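Local coordinates for aspartokinase (Clostridium acetobutylicum, PDB 3TVI), which probably phosphorylates the beta-carboxyl group of L-aspartate with ATP, the first step toward threonine, methionine and lysine, and binds lysine in its regulatory part, at residues Q19-I27 with N120-L128; A130-F141 with C163-S174. All coordinates share one frame; numbering follows the deposited sequence.

Contact 1 (Q19-I27 with N120-L128); sequences QFKKVKGII and NGVILAKYL
Phe20 reaches from helix 17-28 into helix 109-127 and packs as a knob into the hole formed by Asn120, Ile123, Leu124 and Tyr127. Its CG stands anti to the carbonyl carbon, which sends the ring across to the other helix. The flank of the ring does most of the touching: Phe20 CD1 lies 3.4 Å from Leu124 CD2. Phe20 CE1 also meets Ile123 CG2. At the far end, Asn120 OD1 comes in the plane of the ring, 3.8 Å from Phe20 CZ. The amide stands nearly upright to the ring, with the two planes 84° apart. Asn120 ND2 donates to Ser39 O, a bond that ties the amide to a neighbouring loop.

Tyr127 answers from the other helix. Its CG is anti to the backbone N, chi1 -175°, and the ring slants across Lys24. The aliphatic part of Lys24 covers one face: Lys24 CD sits 4.0 Å from the ring centroid, a CH-pi contact displaced toward the rim. The ring edge faces the backbone, with Tyr127 CE1 3.6 Å from Phe20 O. Tyr127 OH lies 3.6 Å from Lys21 CG. Lys24 then bends at its last torsion, and its NZ forms a salt bridge with Asp28 of its own helix. Leu128, just past the helix end, slides back along Lys24, its CD2 3.6 Å from Lys24 CA.

The axes of segments 19-27 and 120-127 come within 11.4 Å, with a crossing angle of -52°. Both helices belong to the amino acid kinase fold. Val23 and Ile27 also touch Phe9 of strand 5-9, which probably binds ATP, so the pair backs the likely nucleotide site. With no polar bond bridging the two segments, their attachment rests on side-chain packing; the polar ends of Lys24 and Asn120 are bonded to Asp28 and Ser39.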
loop_
_atom_site.group_PDB
_atom_site.type_symbol
_atom_site.label_atom_id
_atom_site.label_comp_id
_atom_site.label_asym_id
_atom_site.label_seq_id
_atom_site.Cartn_x
_atom_site.Cartn_y
_atom_site.Cartn_z
ATOM N N GLN B 19 -17.914 43.142 11.269
ATOM C CA GLN B 19 -17.451 41.901 11.869
ATOM C C GLN B 19 -16.881 42.146 13.251
ATOM O O GLN B 19 -17.112 41.365 14.167
ATOM C CB GLN B 19 -16.395 41.218 10.997
ATOM C CG GLN B 19 -16.842 40.924 9.577
ATOM C CD GLN B 19 -18.237 40.344 9.525
ATOM O OE1 GLN B 19 -18.433 39.134 9.689
ATOM N NE2 GLN B 19 -19.221 41.213 9.305
ATOM N N PHE B 20 -16.128 43.231 13.392
ATOM C CA PHE B 20 -15.592 43.623 14.690
ATOM C C PHE B 20 -16.703 43.758 15.729
ATOM O O PHE B 20 -16.525 43.368 16.881
ATOM C CB PHE B 20 -14.859 44.953 14.602
ATOM C CG PHE B 20 -13.438 44.849 14.131
ATOM C CD1 PHE B 20 -12.387 45.066 15.009
ATOM C CD2 PHE B 20 -13.153 44.595 12.810
ATOM C CE1 PHE B 20 -11.081 45.014 14.581
ATOM C CE2 PHE B 20 -11.850 44.542 12.370
ATOM C CZ PHE B 20 -10.811 44.750 13.256
ATOM N N LYS B 21 -17.845 44.317 15.338
ATOM C CA LYS B 21 -18.962 44.421 16.270
ATOM C C LYS B 21 -19.381 43.030 16.684
ATOM O O LYS B 21 -19.726 42.814 17.837
ATOM C CB LYS B 21 -20.143 45.171 15.666
ATOM C CG LYS B 21 -19.819 46.614 15.325
ATOM C CD LYS B 21 -21.057 47.410 14.944
ATOM C CE LYS B 21 -20.685 48.832 14.594
ATOM N NZ LYS B 21 -21.885 49.706 14.550
ATOM N N LYS B 22 -19.323 42.080 15.750
ATOM C CA LYS B 22 -19.670 40.690 16.060
ATOM C C LYS B 22 -18.681 40.153 17.072
ATOM O O LYS B 22 -19.073 39.470 18.011
ATOM C CB LYS B 22 -19.705 39.797 14.809
ATOM C CG LYS B 22 -20.563 40.366 13.698
ATOM C CD LYS B 22 -20.904 39.363 12.613
ATOM C CE LYS B 22 -21.830 39.993 11.583
ATOM N NZ LYS B 22 -21.496 39.606 10.189
ATOM N N VAL B 23 -17.409 40.492 16.895
ATOM C CA VAL B 23 -16.382 40.040 17.815
ATOM C C VAL B 23 -16.602 40.639 19.202
ATOM O O VAL B 23 -16.564 39.922 20.207
ATOM C CB VAL B 23 -14.957 40.358 17.330
ATOM C CG1 VAL B 23 -13.960 39.905 18.376
ATOM C CG2 VAL B 23 -14.670 39.678 15.999
ATOM N N LYS B 24 -16.859 41.939 19.272
ATOM C CA LYS B 24 -17.164 42.548 20.568
ATOM C C LYS B 24 -18.363 41.831 21.204
ATOM O O LYS B 24 -18.341 41.487 22.376
ATOM C CB LYS B 24 -17.416 44.050 20.439
ATOM C CG LYS B 24 -17.755 44.704 21.766
ATOM C CD LYS B 24 -17.621 46.222 21.719
ATOM C CE LYS B 24 -17.376 46.822 23.098
ATOM N NZ LYS B 24 -18.464 46.471 24.048
ATOM N N GLY B 25 -19.384 41.567 20.404
ATOM C CA GLY B 25 -20.577 40.915 20.902
ATOM C C GLY B 25 -20.252 39.589 21.546
ATOM O O GLY B 25 -20.728 39.284 22.641
ATOM N N ILE B 26 -19.428 38.805 20.861
ATOM C CA ILE B 26 -19.059 37.486 21.330
ATOM C C ILE B 26 -18.234 37.599 22.609
ATOM O O ILE B 26 -18.378 36.783 23.515
ATOM C CB ILE B 26 -18.268 36.722 20.257
ATOM C CG1 ILE B 26 -19.168 36.419 19.056
ATOM C CG2 ILE B 26 -17.742 35.419 20.825
ATOM C CD1 ILE B 26 -18.419 36.180 17.760
ATOM N N ILE B 27 -17.390 38.622 22.700
ATOM C CA ILE B 27 -16.497 38.731 23.847
ATOM C C ILE B 27 -17.228 39.187 25.105
ATOM O O ILE B 27 -17.066 38.575 26.166
ATOM C CB ILE B 27 -15.273 39.624 23.555
ATOM C CG1 ILE B 27 -14.359 38.941 22.530
ATOM C CG2 ILE B 27 -14.473 39.891 24.821
ATOM C CD1 ILE B 27 -13.935 37.529 22.890
ATOM N N ASN B 120 -4.485 45.072 14.130
ATOM C CA ASN B 120 -5.735 44.533 14.663
ATOM C C ASN B 120 -5.648 44.330 16.169
ATOM O O ASN B 120 -6.627 44.526 16.899
ATOM C CB ASN B 120 -6.088 43.204 13.989
ATOM C CG ASN B 120 -6.849 43.392 12.697
ATOM O OD1 ASN B 120 -7.129 44.513 12.295
ATOM N ND2 ASN B 120 -7.194 42.291 12.041
ATOM N N GLY B 121 -4.473 43.925 16.631
ATOM C CA GLY B 121 -4.261 43.708 18.046
ATOM C C GLY B 121 -4.464 44.984 18.818
ATOM O O GLY B 121 -5.211 45.014 19.782
ATOM N N VAL B 122 -3.806 46.045 18.372
ATOM C CA VAL B 122 -3.816 47.306 19.111
ATOM C C VAL B 122 -5.205 47.945 19.071
ATOM O O VAL B 122 -5.633 48.556 20.051
ATOM C CB VAL B 122 -2.736 48.279 18.596
ATOM C CG1 VAL B 122 -1.357 47.671 18.775
ATOM C CG2 VAL B 122 -2.971 48.616 17.137
ATOM N N ILE B 123 -5.904 47.772 17.951
ATOM C CA ILE B 123 -7.269 48.270 17.792
ATOM C C ILE B 123 -8.215 47.533 18.728
ATOM O O ILE B 123 -9.032 48.151 19.412
ATOM C CB ILE B 123 -7.781 48.074 16.352
ATOM C CG1 ILE B 123 -7.031 48.979 15.385
ATOM C CG2 ILE B 123 -9.271 48.365 16.263
ATOM C CD1 ILE B 123 -7.367 48.711 13.940
ATOM N N LEU B 124 -8.106 46.209 18.735
ATOM C CA LEU B 124 -8.969 45.376 19.558
ATOM C C LEU B 124 -8.751 45.577 21.045
ATOM O O LEU B 124 -9.696 45.495 21.811
ATOM C CB LEU B 124 -8.777 43.891 19.239
ATOM C CG LEU B 124 -9.616 43.281 18.114
ATOM C CD1 LEU B 124 -9.976 41.836 18.464
ATOM C CD2 LEU B 124 -10.882 44.092 17.856
ATOM N N ALA B 125 -7.517 45.821 21.462
ATOM C CA ALA B 125 -7.258 46.063 22.875
ATOM C C ALA B 125 -8.045 47.295 23.327
ATOM O O ALA B 125 -8.616 47.317 24.419
ATOM C CB ALA B 125 -5.768 46.239 23.138
ATOM N N LYS B 126 -8.095 48.309 22.470
ATOM C CA LYS B 126 -8.829 49.524 22.791
ATOM C C LYS B 126 -10.313 49.237 22.741
ATOM O O LYS B 126 -11.029 49.503 23.700
ATOM C CB LYS B 126 -8.481 50.653 21.817
ATOM C CG LYS B 126 -8.869 52.036 22.305
ATOM C CD LYS B 126 -7.998 52.502 23.462
ATOM C CE LYS B 126 -8.714 53.552 24.306
ATOM N NZ LYS B 126 -8.109 53.710 25.661
ATOM N N TYR B 127 -10.750 48.658 21.629
ATOM C CA TYR B 127 -12.167 48.452 21.349
ATOM C C TYR B 127 -12.846 47.535 22.342
ATOM O O TYR B 127 -14.042 47.697 22.622
ATOM C CB TYR B 127 -12.328 47.877 19.949
ATOM C CG TYR B 127 -13.755 47.725 19.469
ATOM C CD1 TYR B 127 -14.215 46.511 18.987
ATOM C CD2 TYR B 127 -14.627 48.792 19.467
ATOM C CE1 TYR B 127 -15.508 46.368 18.523
ATOM C CE2 TYR B 127 -15.924 48.659 19.013
ATOM C CZ TYR B 127 -16.357 47.447 18.543
ATOM O OH TYR B 127 -17.643 47.305 18.088
ATOM N N LEU B 128 -12.085 46.575 22.863
ATOM C CA LEU B 128 -12.600 45.592 23.823
ATOM C C LEU B 128 -12.120 45.881 25.237
ATOM O O LEU B 128 -12.320 45.066 26.140
ATOM C CB LEU B 128 -12.174 44.175 23.427
ATOM C CG LEU B 128 -12.550 43.756 22.005
ATOM C CD1 LEU B 128 -11.899 42.432 21.629
ATOM C CD2 LEU B 128 -14.062 43.689 21.866
#

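Contact 2 (A130-F141 with C163-S174); sequences AEFIDAAEVIFF and CNKAVIPGFYGS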
loop_
_atom_site.group_PDB
_atom_site.type_symbol
_atom_site.label_atom_id
_atom_site.label_comp_id
_atom_site.label_asym_id
_atom_site.label_seq_id
_atom_site.Cartn_x
_atom_site.Cartn_y
_atom_site.Cartn_z
ATOM N N ALA B 130 -9.185 45.893 26.729
ATOM C CA ALA B 130 -8.313 44.812 27.179
ATOM C C ALA B 130 -6.862 45.256 27.055
ATOM O O ALA B 130 -6.540 46.096 26.210
ATOM C CB ALA B 130 -8.548 43.578 26.323
ATOM N N GLU B 131 -5.990 44.691 27.888
ATOM C CA GLU B 131 -4.567 45.018 27.842
ATOM C C GLU B 131 -3.906 44.494 26.575
ATOM O O GLU B 131 -4.000 43.312 26.261
ATOM C CB GLU B 131 -3.837 44.452 29.055
ATOM C CG GLU B 131 -3.906 45.349 30.275
ATOM C CD GLU B 131 -2.949 44.914 31.366
ATOM O OE1 GLU B 131 -1.717 44.889 31.119
ATOM O OE2 GLU B 131 -3.433 44.593 32.475
ATOM N N PHE B 132 -3.233 45.376 25.846
ATOM C CA PHE B 132 -2.493 44.959 24.669
ATOM C C PHE B 132 -1.160 44.382 25.081
ATOM O O PHE B 132 -0.398 45.023 25.796
ATOM C CB PHE B 132 -2.228 46.116 23.721
ATOM C CG PHE B 132 -1.401 45.722 22.542
ATOM C CD1 PHE B 132 -1.995 45.143 21.431
ATOM C CD2 PHE B 132 -0.025 45.877 22.559
ATOM C CE1 PHE B 132 -1.230 44.747 20.347
ATOM C CE2 PHE B 132 0.747 45.479 21.478
ATOM C CZ PHE B 132 0.142 44.918 20.369
ATOM N N ILE B 133 -0.872 43.184 24.590
ATOM C CA ILE B 133 0.396 42.519 24.849
ATOM C C ILE B 133 1.000 42.041 23.541
ATOM O O ILE B 133 0.527 41.069 22.968
ATOM C CB ILE B 133 0.197 41.309 25.765
ATOM C CG1 ILE B 133 -0.170 41.772 27.169
ATOM C CG2 ILE B 133 1.454 40.463 25.790
ATOM C CD1 ILE B 133 -0.315 40.635 28.154
ATOM N N ASP B 134 2.048 42.715 23.077
ATOM C CA ASP B 134 2.701 42.345 21.827
ATOM C C ASP B 134 3.128 40.892 21.907
ATOM O O ASP B 134 3.455 40.399 22.976
ATOM C CB ASP B 134 3.912 43.240 21.539
ATOM C CG ASP B 134 4.402 43.127 20.096
ATOM O OD1 ASP B 134 4.721 42.010 19.646
ATOM O OD2 ASP B 134 4.487 44.156 19.401
ATOM N N ALA B 135 3.089 40.217 20.764
ATOM C CA ALA B 135 3.496 38.823 20.658
ATOM C C ALA B 135 4.979 38.692 20.953
ATOM O O ALA B 135 5.398 37.779 21.668
ATOM C CB ALA B 135 3.207 38.301 19.264
ATOM N N ALA B 136 5.759 39.632 20.419
ATOM C CA ALA B 136 7.218 39.611 20.518
ATOM C C ALA B 136 7.712 39.599 21.947
ATOM O O ALA B 136 8.863 39.259 22.186
ATOM C CB ALA B 136 7.819 40.793 19.772
ATOM N N GLU B 137 6.849 39.979 22.888
ATOM C CA GLU B 137 7.165 39.939 24.324
ATOM C C GLU B 137 6.908 38.581 24.982
ATOM O O GLU B 137 7.487 38.269 26.023
ATOM C CB GLU B 137 6.340 40.991 25.067
ATOM C CG GLU B 137 6.813 42.405 24.835
ATOM C CD GLU B 137 8.003 42.732 25.693
ATOM O OE1 GLU B 137 7.803 42.997 26.901
ATOM O OE2 GLU B 137 9.131 42.718 25.157
ATOM N N VAL B 138 6.045 37.775 24.379
ATOM C CA VAL B 138 5.493 36.616 25.070
ATOM C C VAL B 138 5.706 35.262 24.343
ATOM O O VAL B 138 5.656 34.200 24.967
ATOM C CB VAL B 138 4.006 36.903 25.375
ATOM C CG1 VAL B 138 3.160 36.768 24.116
ATOM C CG2 VAL B 138 3.506 36.012 26.494
ATOM N N ILE B 139 5.972 35.311 23.039
ATOM C CA ILE B 139 6.251 34.126 22.235
ATOM C C ILE B 139 7.678 34.200 21.718
ATOM O O ILE B 139 8.079 35.226 21.165
ATOM C CB ILE B 139 5.299 34.071 21.032
ATOM C CG1 ILE B 139 3.881 33.784 21.522
ATOM C CG2 ILE B 139 5.753 33.027 20.025
ATOM C CD1 ILE B 139 2.838 33.755 20.428
ATOM N N PHE B 140 8.441 33.120 21.890
ATOM C CA PHE B 140 9.862 33.107 21.512
ATOM C C PHE B 140 10.292 31.881 20.703
ATOM O O PHE B 140 9.799 30.772 20.922
ATOM C CB PHE B 140 10.732 33.215 22.759
ATOM C CG PHE B 140 10.670 34.557 23.412
ATOM C CD1 PHE B 140 9.928 34.748 24.570
ATOM C CD2 PHE B 140 11.338 35.636 22.859
ATOM C CE1 PHE B 140 9.863 35.993 25.172
ATOM C CE2 PHE B 140 11.279 36.882 23.453
ATOM C CZ PHE B 140 10.538 37.061 24.610
ATOM N N PHE B 141 11.223 32.105 19.773
ATOM C CA PHE B 141 11.844 31.045 18.984
ATOM C C PHE B 141 13.278 30.822 19.456
ATOM O O PHE B 141 13.770 31.553 20.316
ATOM C CB PHE B 141 11.827 31.411 17.497
ATOM C CG PHE B 141 10.442 31.502 16.909
ATOM C CD1 PHE B 141 9.812 32.727 16.762
ATOM C CD2 PHE B 141 9.767 30.359 16.504
ATOM C CE1 PHE B 141 8.541 32.811 16.224
ATOM C CE2 PHE B 141 8.495 30.436 15.970
ATOM C CZ PHE B 141 7.880 31.666 15.828
ATOM N N CYS B 163 -3.175 39.312 33.544
ATOM C CA CYS B 163 -4.178 40.289 33.107
ATOM C C CYS B 163 -5.558 39.677 33.223
ATOM O O CYS B 163 -5.724 38.476 33.009
ATOM C CB CYS B 163 -3.960 40.712 31.655
ATOM S SG CYS B 163 -2.487 41.711 31.342
ATOM N N ASN B 164 -6.537 40.513 33.553
ATOM C CA ASN B 164 -7.942 40.127 33.566
ATOM C C ASN B 164 -8.409 39.823 32.136
ATOM O O ASN B 164 -8.925 38.749 31.849
ATOM C CB ASN B 164 -8.774 41.256 34.188
ATOM C CG ASN B 164 -10.202 40.845 34.509
ATOM O OD1 ASN B 164 -10.669 39.774 34.103
ATOM N ND2 ASN B 164 -10.908 41.702 35.247
ATOM N N LYS B 165 -8.194 40.778 31.242
ATOM C CA LYS B 165 -8.575 40.653 29.842
ATOM C C LYS B 165 -7.407 41.172 29.008
ATOM O O LYS B 165 -6.917 42.273 29.262
ATOM C CB LYS B 165 -9.852 41.468 29.571
ATOM C CG LYS B 165 -10.541 41.159 28.247
ATOM C CD LYS B 165 -11.560 42.219 27.834
ATOM C CE LYS B 165 -12.933 41.996 28.455
ATOM N NZ LYS B 165 -13.940 42.979 27.947
ATOM N N ALA B 166 -6.958 40.392 28.029
ATOM C CA ALA B 166 -5.783 40.763 27.254
ATOM C C ALA B 166 -5.885 40.355 25.785
ATOM O O ALA B 166 -6.264 39.220 25.482
ATOM C CB ALA B 166 -4.544 40.150 27.881
ATOM N N VAL B 167 -5.552 41.283 24.879
ATOM C CA VAL B 167 -5.410 40.963 23.453
ATOM C C VAL B 167 -3.959 40.627 23.192
ATOM O O VAL B 167 -3.069 41.256 23.757
ATOM C CB VAL B 167 -5.760 42.136 22.520
ATOM C CG1 VAL B 167 -5.462 41.764 21.074
ATOM C CG2 VAL B 167 -7.215 42.556 22.674
ATOM N N ILE B 168 -3.733 39.636 22.332
ATOM C CA ILE B 168 -2.390 39.171 21.988
ATOM C C ILE B 168 -2.354 38.895 20.499
ATOM O O ILE B 168 -2.988 37.939 20.047
ATOM C CB ILE B 168 -2.030 37.851 22.698
ATOM C CG1 ILE B 168 -2.377 37.930 24.186
ATOM C CG2 ILE B 168 -0.560 37.539 22.486
ATOM C CD1 ILE B 168 -2.117 36.652 24.947
ATOM N N PRO B 169 -1.604 39.711 19.733
ATOM C CA PRO B 169 -1.646 39.593 18.280
ATOM C C PRO B 169 -1.081 38.252 17.866
ATOM O O PRO B 169 -0.433 37.583 18.672
ATOM C CB PRO B 169 -0.777 40.752 17.803
ATOM C CG PRO B 169 0.216 40.929 18.892
ATOM C CD PRO B 169 -0.463 40.527 20.177
ATOM N N GLY B 170 -1.320 37.860 16.625
ATOM C CA GLY B 170 -1.292 36.456 16.281
ATOM C C GLY B 170 0.024 35.885 15.818
ATOM O O GLY B 170 0.705 35.135 16.539
ATOM N N PHE B 171 0.405 36.292 14.622
ATOM C CA PHE B 171 1.034 35.376 13.662
ATOM C C PHE B 171 2.561 35.332 13.756
ATOM O O PHE B 171 3.217 34.833 12.861
ATOM C CB PHE B 171 0.443 35.785 12.298
ATOM C CG PHE B 171 1.285 35.535 11.094
ATOM C CD1 PHE B 171 1.606 34.259 10.692
ATOM C CD2 PHE B 171 1.625 36.595 10.269
ATOM C CE1 PHE B 171 2.334 34.045 9.531
ATOM C CE2 PHE B 171 2.348 36.391 9.112
ATOM C CZ PHE B 171 2.705 35.109 8.741
ATOM N N TYR B 172 3.113 35.787 14.884
ATOM C CA TYR B 172 4.548 35.990 15.007
ATOM C C TYR B 172 5.025 35.959 16.448
ATOM O O TYR B 172 4.227 35.840 17.375
ATOM C CB TYR B 172 4.926 37.336 14.397
ATOM C CG TYR B 172 4.482 38.521 15.218
ATOM C CD1 TYR B 172 5.331 39.107 16.141
ATOM C CD2 TYR B 172 3.204 39.049 15.077
ATOM C CE1 TYR B 172 4.921 40.188 16.903
ATOM C CE2 TYR B 172 2.790 40.137 15.830
ATOM C CZ TYR B 172 3.650 40.697 16.739
ATOM O OH TYR B 172 3.237 41.769 17.483
ATOM N N GLY B 173 6.342 36.069 16.611
ATOM C CA GLY B 173 7.000 36.135 17.919
ATOM C C GLY B 173 8.421 36.655 17.742
ATOM O O GLY B 173 8.763 37.174 16.679
ATOM N N SER B 174 9.264 36.520 18.758
ATOM C CA SER B 174 10.637 37.014 18.646
ATOM C C SER B 174 11.604 35.881 18.320
ATOM O O SER B 174 11.487 34.790 18.868
ATOM C CB SER B 174 11.057 37.730 19.931
ATOM O OG SER B 174 10.445 39.013 20.023
#
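Ser174 has the most surface buried here, and segment 130-141 holds it at three points. Ser174 N donates to Ile139 O at 3.0 Å, with a nearly straight N-H...O angle of 171°. Ser174 O accepts from Phe141 N at 2.8 Å. The hydroxyl, anti to its own carbonyl carbon (chi1 -75°), donates to Ala136 O at 2.7 Å, in the carbonyl plane and on a lone pair. Ser174 CB packs against the CD2 and CE2 side of the Phe140 ring, and Phe141 turns its ring edge to the Ser174 backbone.

Tyr172 is the second large contributor. Its OH gives a 2.6 Å bond to Asp134 OD1, reached from above the carboxylate plane. The same oxygen accepts Ala136 N, which closes an Asx turn, so two donors fix the carboxylate. Ala135 CB lies over one face of the Tyr172 ring, 3.6 Å from its centroid. Arg115 makes a cation-pi contact with this ring.

At the other end the contact joins the two strands of a beta-alpha-beta unit, 131-132 and 166-167, linked through helix 149-159. The two strands run parallel at the edge of the main sheet of the amino acid kinase fold. Their ladder is Glu131 N to Lys165 O, Val167 N to Glu131 O and Ile133 N to Val167 O. Beyond it the regular ladder stops, but the loops stay in contact and, shifted by one residue, meet again at Phe140 and Ser174. Pro169 packs its CG against Ala135 and lies close to Glu117, which probably binds substrate.

Ala130, next in buried surface, lies just before strand 131-132. Its methyl CB touches Lys165 CD at 3.6 Å and also packs on Val167 CG2. Lys165 runs past this methyl, then bends at its third torsion, and its NZ donates to Leu128 O.

How the contacts relate
Both contacts are largely buried, with an exposed fringe at Lys21 and at Glu131 respectively, and belong to the amino acid kinase part of the chain. Contact 1 is a helix pair beside the sheet; contact 2 lies at the sheet edge and in the loops that follow it. Helix 109-127 is followed, after a short turn, by strand 131-132, so the two sites are joined in series, their centres 15 Å apart. They also touch: Val122 of the helix packs on Phe132, and Ala125 O probably accepts a hydrogen bond from Ala130 N. Side-chain packing holds contact 1, whereas contact 2 adds a parallel backbone ladder, a single bridge and two hydroxyl bonds to its apolar packing.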